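Local coordinates for protein transketolase (Campylobacter jejuni, PDB 3L84) that belongs to the transketolase family of thiamine diphosphate-dependent enzymes and is built of multidomain chains that assemble in pairs, at residues Q9-T12 with L13-L16; G261-V264 with I265-A268; L338-R341 with D342-G345; P473-G476 with V477-V480. All coordinates share one frame; numbering follows the deposited sequence.

The four contacts form two pairs on opposite sides of the chain's centre. Interactions 1 and 2 belong to the thiamine diphosphate-binding domain, their centres 14 Å apart, and Phe15 CZ of the first rests 3.5 Å from Ala268 O of the second. Interactions 3 and 4 start two helices of the pyrimidine-binding domain, with centres 8 Å apart. There Asn479 joins both helices, ND2 probably bonding to Ser343 OG at 2.8 Å and OD1 to Asn344 ND2 at 3.2 Å. The centres of interactions 1 and 3 are 56 Å apart. A glycerol, probably from the crystallisation liquor, lies about 3 Å from the Gln9 side chain of interaction 1.

Interaction 1 of 4, residues Q9-T12 with L13-L16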
# COMPACT_ATOMS: atom_id res chain seq x y z
N GLN A 9 -24.31 5.86 32.87
CA GLN A 9 -24.28 5.40 31.47
C GLN A 9 -22.86 5.08 31.04
O GLN A 9 -22.60 4.03 30.43
CB GLN A 9 -24.94 6.43 30.55
CG GLN A 9 -26.44 6.42 30.65
CD GLN A 9 -27.04 7.41 29.67
OE1 GLN A 9 -27.03 8.62 29.92
NE2 GLN A 9 -27.49 6.91 28.52
N ALA A 10 -21.92 5.98 31.33
CA ALA A 10 -20.52 5.78 30.92
C ALA A 10 -19.94 4.57 31.61
O ALA A 10 -19.25 3.74 30.98
CB ALA A 10 -19.69 7.03 31.20
N ASN A 11 -20.21 4.41 32.90
CA ASN A 11 -19.68 3.27 33.60
C ASN A 11 -20.32 1.95 33.15
O ASN A 11 -19.65 0.92 33.13
CB ASN A 11 -19.78 3.49 35.12
CG ASN A 11 -18.75 4.50 35.60
OD1 ASN A 11 -17.71 4.69 34.96
ND2 ASN A 11 -19.03 5.17 36.71
N THR A 12 -21.58 1.99 32.74
CA THR A 12 -22.24 0.82 32.16
C THR A 12 -21.47 0.40 30.92
O THR A 12 -21.15 -0.78 30.74
CB THR A 12 -23.71 1.10 31.83
OG1 THR A 12 -24.40 1.44 33.06
CG2 THR A 12 -24.38 -0.14 31.22
N LEU A 13 -21.16 1.35 30.05
CA LEU A 13 -20.36 1.04 28.86
C LEU A 13 -18.98 0.51 29.24
O LEU A 13 -18.49 -0.43 28.60
CB LEU A 13 -20.21 2.27 27.97
CG LEU A 13 -21.44 2.78 27.21
CD1 LEU A 13 -21.21 4.23 26.75
CD2 LEU A 13 -21.82 1.87 26.04
N ARG A 14 -18.32 1.13 30.23
CA ARG A 14 -17.00 0.66 30.65
C ARG A 14 -17.03 -0.78 31.09
O ARG A 14 -16.18 -1.58 30.68
CB ARG A 14 -16.47 1.47 31.84
CG ARG A 14 -16.06 2.91 31.55
CD ARG A 14 -15.33 3.50 32.75
NE ARG A 14 -14.66 4.69 32.29
CZ ARG A 14 -15.19 5.88 32.16
NH1 ARG A 14 -16.36 6.21 32.65
NH2 ARG A 14 -14.48 6.80 31.51
N PHE A 15 -18.01 -1.14 31.90
CA PHE A 15 -17.98 -2.50 32.50
C PHE A 15 -18.51 -3.58 31.57
O PHE A 15 -18.02 -4.71 31.61
CB PHE A 15 -18.60 -2.52 33.89
CG PHE A 15 -17.90 -1.58 34.85
CD1 PHE A 15 -16.50 -1.63 34.97
CD2 PHE A 15 -18.60 -0.67 35.62
CE1 PHE A 15 -15.83 -0.76 35.82
CE2 PHE A 15 -17.93 0.20 36.47
CZ PHE A 15 -16.56 0.15 36.56
N LEU A 16 -19.43 -3.25 30.66
CA LEU A 16 -19.75 -4.20 29.59
C LEU A 16 -18.52 -4.48 28.75
O LEU A 16 -18.19 -5.63 28.47
CB LEU A 16 -20.90 -3.68 28.69
CG LEU A 16 -22.31 -3.70 29.27
CD1 LEU A 16 -23.28 -3.23 28.22
CD2 LEU A 16 -22.72 -5.12 29.75
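The guanidinium of Arg14 meets Asn11 OD1 at its edge, close to its plane, while Ala10 CB approaches obliquely, 3.7 Å from Arg14 NH1. The Phe15 ring likewise takes Asn11 O at an oblique angle, with CD2 at 3.1 Å. These groups lie on successive turns of helix 3-24 in the thiamine diphosphate-binding domain, where the amides of Leu13, Arg14, Phe15 and Leu16 donate to the carbonyls of Gln9, Ala10, Asn11 and Thr12 in the regular i to i+4 pattern. Arg14 NH1 donates to Asn11 OD1 over 3.1 Å, with an angle of 153° at the hydrogen, and the amide and guanidinium planes are turned 63° apart. The Arg14 chain, extended from CG to NE, crosses the Asn11 side chain obliquely, so that NH1 meets OD1. The charged head is gripped from several directions: NH2 pairs with Asp37 and also donates to Leu33 O, and NE donates to Lys244 O, so its rotation is well defined and its charge probably balanced within a buried setting. Phe15 makes an edge-to-face contact with Phe274. On another face, Leu13 and Leu16 pack against helix 69-79, whereas Gln9 turns its amide to Tyr44 and a glycerol molecule. Thr12 OG1 bonds back to Glu8 O, and its methyl CG2 comes within 4.4 Å of Leu16 CD1.

Interaction 2 of 4, residues G261-V264 with I265-A268; sequences GEEV and IKKA
From Gly261, the N-cap residue, onward the chain winds into the first turns of helix 262-272, with the amides of Ile265, Lys266, Lys267 and Ala268 donating to the carbonyls of Gly261, Glu262, Glu263 and Val264. Gly261 itself has a positive phi of 100°, a backbone conformation that suits glycine, and its O accepts from Ile265 N at 3.1 Å. On the outward face Glu263 sits between two lysines. Its chain folds over at chi2 (-54°), which brings the carboxylate back across the helix surface between Lys266 and Lys267. Glu263 OE2 lies 3.7 Å from Lys266 NZ and Glu263 OE1 lies 4.0 Å from Lys267 NZ; both are long salt bridges, and together they make a small i+3, i+4 charge network. The two lysines reach it differently. Lys266 stays extended beyond CG, and Lys266 CD already lies 3.9 Å from Glu263 OE1, whereas Lys267 bends only at its last torsion (chi4 76°), which brings Lys267 NZ back to 3.8 Å from Glu263 CB. At these lengths, on a largely solvent-facing surface, the attraction is probably weak. On the inner side Ile265 CG1 lies 3.3 Å from Gly261 O. That side faces helix 3-24: Ile265 packs on Asp19 and Gln22, Ala268 meets Phe15, and Gln22 OE1 accepts from Gly261 N, while Val264 leans on Ala246 and Lys266 on Pro276 in neighbouring loops.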
# COMPACT_ATOMS: atom_id res chain seq x y z
N GLY A 261 -7.81 -7.74 33.81
CA GLY A 261 -7.65 -8.65 34.96
C GLY A 261 -8.83 -8.58 35.90
O GLY A 261 -9.44 -7.53 36.07
N GLU A 262 -9.15 -9.71 36.51
CA GLU A 262 -10.32 -9.85 37.38
C GLU A 262 -10.29 -8.89 38.58
O GLU A 262 -11.29 -8.23 38.92
CB GLU A 262 -10.46 -11.29 37.85
CG GLU A 262 -10.80 -12.24 36.71
CD GLU A 262 -11.01 -13.68 37.16
OE1 GLU A 262 -11.02 -13.97 38.39
OE2 GLU A 262 -11.14 -14.54 36.25
N GLU A 263 -9.12 -8.78 39.21
CA GLU A 263 -9.01 -7.94 40.41
C GLU A 263 -9.11 -6.45 40.06
O GLU A 263 -9.75 -5.69 40.80
CB GLU A 263 -7.73 -8.27 41.17
CG GLU A 263 -7.79 -9.65 41.83
CD GLU A 263 -9.03 -9.85 42.74
OE1 GLU A 263 -9.42 -8.91 43.49
OE2 GLU A 263 -9.63 -10.95 42.68
N VAL A 264 -8.54 -6.05 38.93
CA VAL A 264 -8.62 -4.66 38.49
C VAL A 264 -10.07 -4.30 38.23
O VAL A 264 -10.53 -3.23 38.60
CB VAL A 264 -7.76 -4.42 37.24
CG1 VAL A 264 -8.13 -3.09 36.55
CG2 VAL A 264 -6.26 -4.46 37.62
N ILE A 265 -10.79 -5.21 37.57
CA ILE A 265 -12.21 -4.95 37.28
C ILE A 265 -13.05 -4.87 38.56
O ILE A 265 -13.89 -3.99 38.68
CB ILE A 265 -12.78 -6.01 36.31
CG1 ILE A 265 -12.11 -5.86 34.94
CG2 ILE A 265 -14.32 -5.87 36.18
CD1 ILE A 265 -12.39 -7.05 33.98
N LYS A 266 -12.78 -5.75 39.52
CA LYS A 266 -13.50 -5.70 40.81
C LYS A 266 -13.33 -4.35 41.48
O LYS A 266 -14.31 -3.73 41.92
CB LYS A 266 -13.05 -6.81 41.76
CG LYS A 266 -13.58 -8.17 41.36
CD LYS A 266 -13.09 -9.23 42.33
CE LYS A 266 -13.48 -10.64 41.89
NZ LYS A 266 -13.28 -11.64 43.00
N LYS A 267 -12.09 -3.90 41.55
CA LYS A 267 -11.77 -2.62 42.14
C LYS A 267 -12.43 -1.46 41.40
O LYS A 267 -12.93 -0.52 42.02
CB LYS A 267 -10.26 -2.42 42.28
CG LYS A 267 -9.62 -3.34 43.29
CD LYS A 267 -8.13 -3.16 43.32
CE LYS A 267 -7.47 -4.13 44.31
NZ LYS A 267 -7.41 -5.52 43.76
N ALA A 268 -12.40 -1.50 40.06
CA ALA A 268 -13.01 -0.46 39.24
C ALA A 268 -14.51 -0.37 39.47
O ALA A 268 -15.06 0.72 39.62
CB ALA A 268 -12.68 -0.73 37.76

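Interaction 3 of 4, residues L338-R341 with D342-G345; sequences LATR and DSNG
Ala339 O takes two backbone hydrogen bonds, from Asp342 N at 2.9 Å and from Ser343 N at 3.2 Å. The two donors come from different directions, Ser343 N in the carbonyl plane and Asp342 N well above it. Thr340 O is doubly gripped too, by Asn344 N at 2.9 Å and by Ser343 OG at 3.2 Å, both from the same face of the carbonyl. The serine OG stands between its own backbone N and carbonyl carbon (chi1 55°), a rotation that lets it fold back on the preceding turn. Asn479 of the neighbouring helix is its probable further partner. Water extends the polar contacts: one molecule links Ala339 N to Asp342 OD2, and a second donates to the same OD2 while accepting a weak bond from Arg341 NE. Ala339 is the N-cap of helix 340-354, in the pyrimidine-binding domain whose core is a parallel sheet, and the first water relays the Asp342 carboxylate to the N-cap amide. Charge plays a looser part. The Arg341 and Asp342 side chains point the same way with their planes 17° apart, but Asp342 OD1 lies well out of the guanidinium plane, 4.5 Å from Arg341 NE, and no N-H is aimed at it. Asp342 OD1 instead pairs with Lys370, and Arg341 NH1 donates to Ser368 O. Among apolar groups, Leu338 CD1 touches Ser343 CB at 3.5 Å, with Phe333 packing on both residues.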
# COMPACT_ATOMS: atom_id res chain seq x y z
N LEU A 338 -8.70 -1.79 -30.36
CA LEU A 338 -8.66 -0.68 -29.40
C LEU A 338 -7.80 -1.07 -28.20
O LEU A 338 -7.59 -2.25 -27.92
CB LEU A 338 -10.07 -0.31 -28.91
CG LEU A 338 -11.00 -1.46 -28.54
CD1 LEU A 338 -10.65 -2.01 -27.15
CD2 LEU A 338 -12.47 -1.01 -28.64
N ALA A 339 -7.28 -0.07 -27.52
CA ALA A 339 -6.74 -0.29 -26.20
C ALA A 339 -7.90 -0.50 -25.24
O ALA A 339 -8.90 0.24 -25.30
CB ALA A 339 -5.95 0.94 -25.77
N THR A 340 -7.79 -1.44 -24.29
CA THR A 340 -8.93 -1.67 -23.41
C THR A 340 -9.11 -0.52 -22.40
O THR A 340 -10.19 -0.37 -21.87
CB THR A 340 -8.88 -3.04 -22.77
OG1 THR A 340 -7.62 -3.24 -22.14
CG2 THR A 340 -9.18 -4.14 -23.82
N ARG A 341 -8.14 0.36 -22.18
CA ARG A 341 -8.44 1.57 -21.41
C ARG A 341 -9.52 2.40 -22.14
O ARG A 341 -10.33 3.06 -21.48
CB ARG A 341 -7.21 2.44 -21.14
CG ARG A 341 -6.51 3.03 -22.33
CD ARG A 341 -5.41 3.94 -21.88
NE ARG A 341 -4.55 4.39 -22.98
CZ ARG A 341 -3.74 5.44 -22.95
NH1 ARG A 341 -3.74 6.30 -21.95
NH2 ARG A 341 -2.95 5.66 -24.01
N ASP A 342 -9.49 2.42 -23.47
CA ASP A 342 -10.41 3.20 -24.28
C ASP A 342 -11.78 2.56 -24.37
O ASP A 342 -12.80 3.26 -24.21
CB ASP A 342 -9.83 3.42 -25.68
CG ASP A 342 -8.62 4.32 -25.68
OD1 ASP A 342 -8.52 5.21 -24.82
OD2 ASP A 342 -7.76 4.17 -26.58
N SER A 343 -11.88 1.25 -24.61
CA SER A 343 -13.18 0.60 -24.52
C SER A 343 -13.76 0.82 -23.13
O SER A 343 -14.94 1.12 -22.98
CB SER A 343 -13.12 -0.89 -24.86
OG SER A 343 -12.16 -1.57 -24.06
N ASN A 344 -12.93 0.69 -22.10
CA ASN A 344 -13.45 0.83 -20.74
C ASN A 344 -13.97 2.22 -20.48
O ASN A 344 -15.02 2.37 -19.85
CB ASN A 344 -12.41 0.37 -19.73
CG ASN A 344 -12.97 0.31 -18.34
OD1 ASN A 344 -12.79 1.25 -17.50
ND2 ASN A 344 -13.69 -0.73 -18.08
N GLY A 345 -13.27 3.25 -20.95
CA GLY A 345 -13.72 4.60 -20.75
C GLY A 345 -15.08 4.83 -21.40
O GLY A 345 -15.94 5.51 -20.84
O HOH W 1 -7.75 2.60 -28.54
O HOH W 2 -5.27 4.74 -26.01

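Interaction 4 of 4, residues P473-G476 with V477-V480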
# COMPACT_ATOMS: atom_id res chain seq x y z
N PRO A 473 -9.56 -8.00 -19.86
CA PRO A 473 -10.20 -8.27 -21.15
C PRO A 473 -9.23 -8.13 -22.30
O PRO A 473 -8.34 -7.28 -22.29
CB PRO A 473 -11.30 -7.20 -21.23
CG PRO A 473 -10.82 -6.12 -20.35
CD PRO A 473 -10.13 -6.81 -19.19
N ALA A 474 -9.39 -8.99 -23.31
CA ALA A 474 -8.55 -8.94 -24.48
C ALA A 474 -9.08 -7.99 -25.54
O ALA A 474 -8.31 -7.60 -26.44
CB ALA A 474 -8.42 -10.32 -25.07
N ASP A 475 -10.32 -7.56 -25.44
CA ASP A 475 -10.90 -6.63 -26.44
C ASP A 475 -12.09 -5.96 -25.82
O ASP A 475 -12.43 -6.22 -24.67
CB ASP A 475 -11.21 -7.33 -27.79
CG ASP A 475 -12.39 -8.27 -27.77
OD1 ASP A 475 -13.08 -8.42 -26.74
OD2 ASP A 475 -12.68 -8.84 -28.86
N GLY A 476 -12.75 -5.09 -26.57
CA GLY A 476 -13.88 -4.37 -26.07
C GLY A 476 -15.08 -5.21 -25.74
O GLY A 476 -15.82 -4.89 -24.81
N VAL A 477 -15.30 -6.24 -26.53
CA VAL A 477 -16.43 -7.12 -26.30
C VAL A 477 -16.25 -7.83 -24.93
O VAL A 477 -17.17 -7.89 -24.10
CB VAL A 477 -16.60 -8.12 -27.43
CG1 VAL A 477 -17.61 -9.20 -27.11
CG2 VAL A 477 -16.98 -7.37 -28.73
N GLU A 478 -15.06 -8.37 -24.69
CA GLU A 478 -14.80 -8.96 -23.39
C GLU A 478 -14.97 -7.92 -22.27
O GLU A 478 -15.42 -8.24 -21.18
CB GLU A 478 -13.41 -9.60 -23.30
CG GLU A 478 -13.17 -10.85 -24.13
CD GLU A 478 -11.97 -11.65 -23.72
OE1 GLU A 478 -11.11 -11.16 -22.94
OE2 GLU A 478 -11.85 -12.80 -24.21
N ASN A 479 -14.56 -6.69 -22.52
CA ASN A 479 -14.68 -5.63 -21.53
C ASN A 479 -16.13 -5.36 -21.13
O ASN A 479 -16.45 -5.16 -19.95
CB ASN A 479 -13.96 -4.37 -22.06
CG ASN A 479 -13.70 -3.28 -21.06
OD1 ASN A 479 -14.06 -3.33 -19.82
ND2 ASN A 479 -13.02 -2.29 -21.53
N VAL A 480 -17.04 -5.37 -22.12
CA VAL A 480 -18.47 -5.22 -21.89
C VAL A 480 -19.00 -6.42 -21.09
O VAL A 480 -19.74 -6.23 -20.10
CB VAL A 480 -19.25 -5.08 -23.22
CG1 VAL A 480 -20.73 -5.35 -23.00
CG2 VAL A 480 -18.95 -3.75 -23.82
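Ala474 N donates to Glu478 OE1 over 2.8 Å, with an angle of 167° at the hydrogen, reaching the oxygen from above the carboxylate plane. This bond ties the residue before the N-cap to the first turn of helix 476-488, which follows strand 469-471, an outermost strand of the parallel sheet in the pyrimidine-binding domain. Asp475 is the N-cap: its OD1 accepts from Glu478 N at 2.9 Å, nearly along the C-O bond and close to straight at 178°. To do so its CG stands between the backbone N and the carbonyl carbon (chi1 72°), which swings the carboxylate over the first turn. Glu478 thus answers in both senses, giving its amide to Asp475 and receiving the amide of Ala474 on its extended side chain. Its other oxygen, OE2, bonds to Tyr518 and Ser558, which tie the helix start to the C-terminal domain, while Asp475 OD2 accepts from Leu505 N. With both carboxylates held so, their nearness is probably eased by the amide donors around them. The helical bonds begin with Asn479 N to Asp475 O and Val480 N to Gly476 O. Pro473 lays its ring across the base of Asn479, whose amide has Ser343 as a probable partner. At the closest point of this packing, Pro473 CB lies 3.5 Å from Asn479 N.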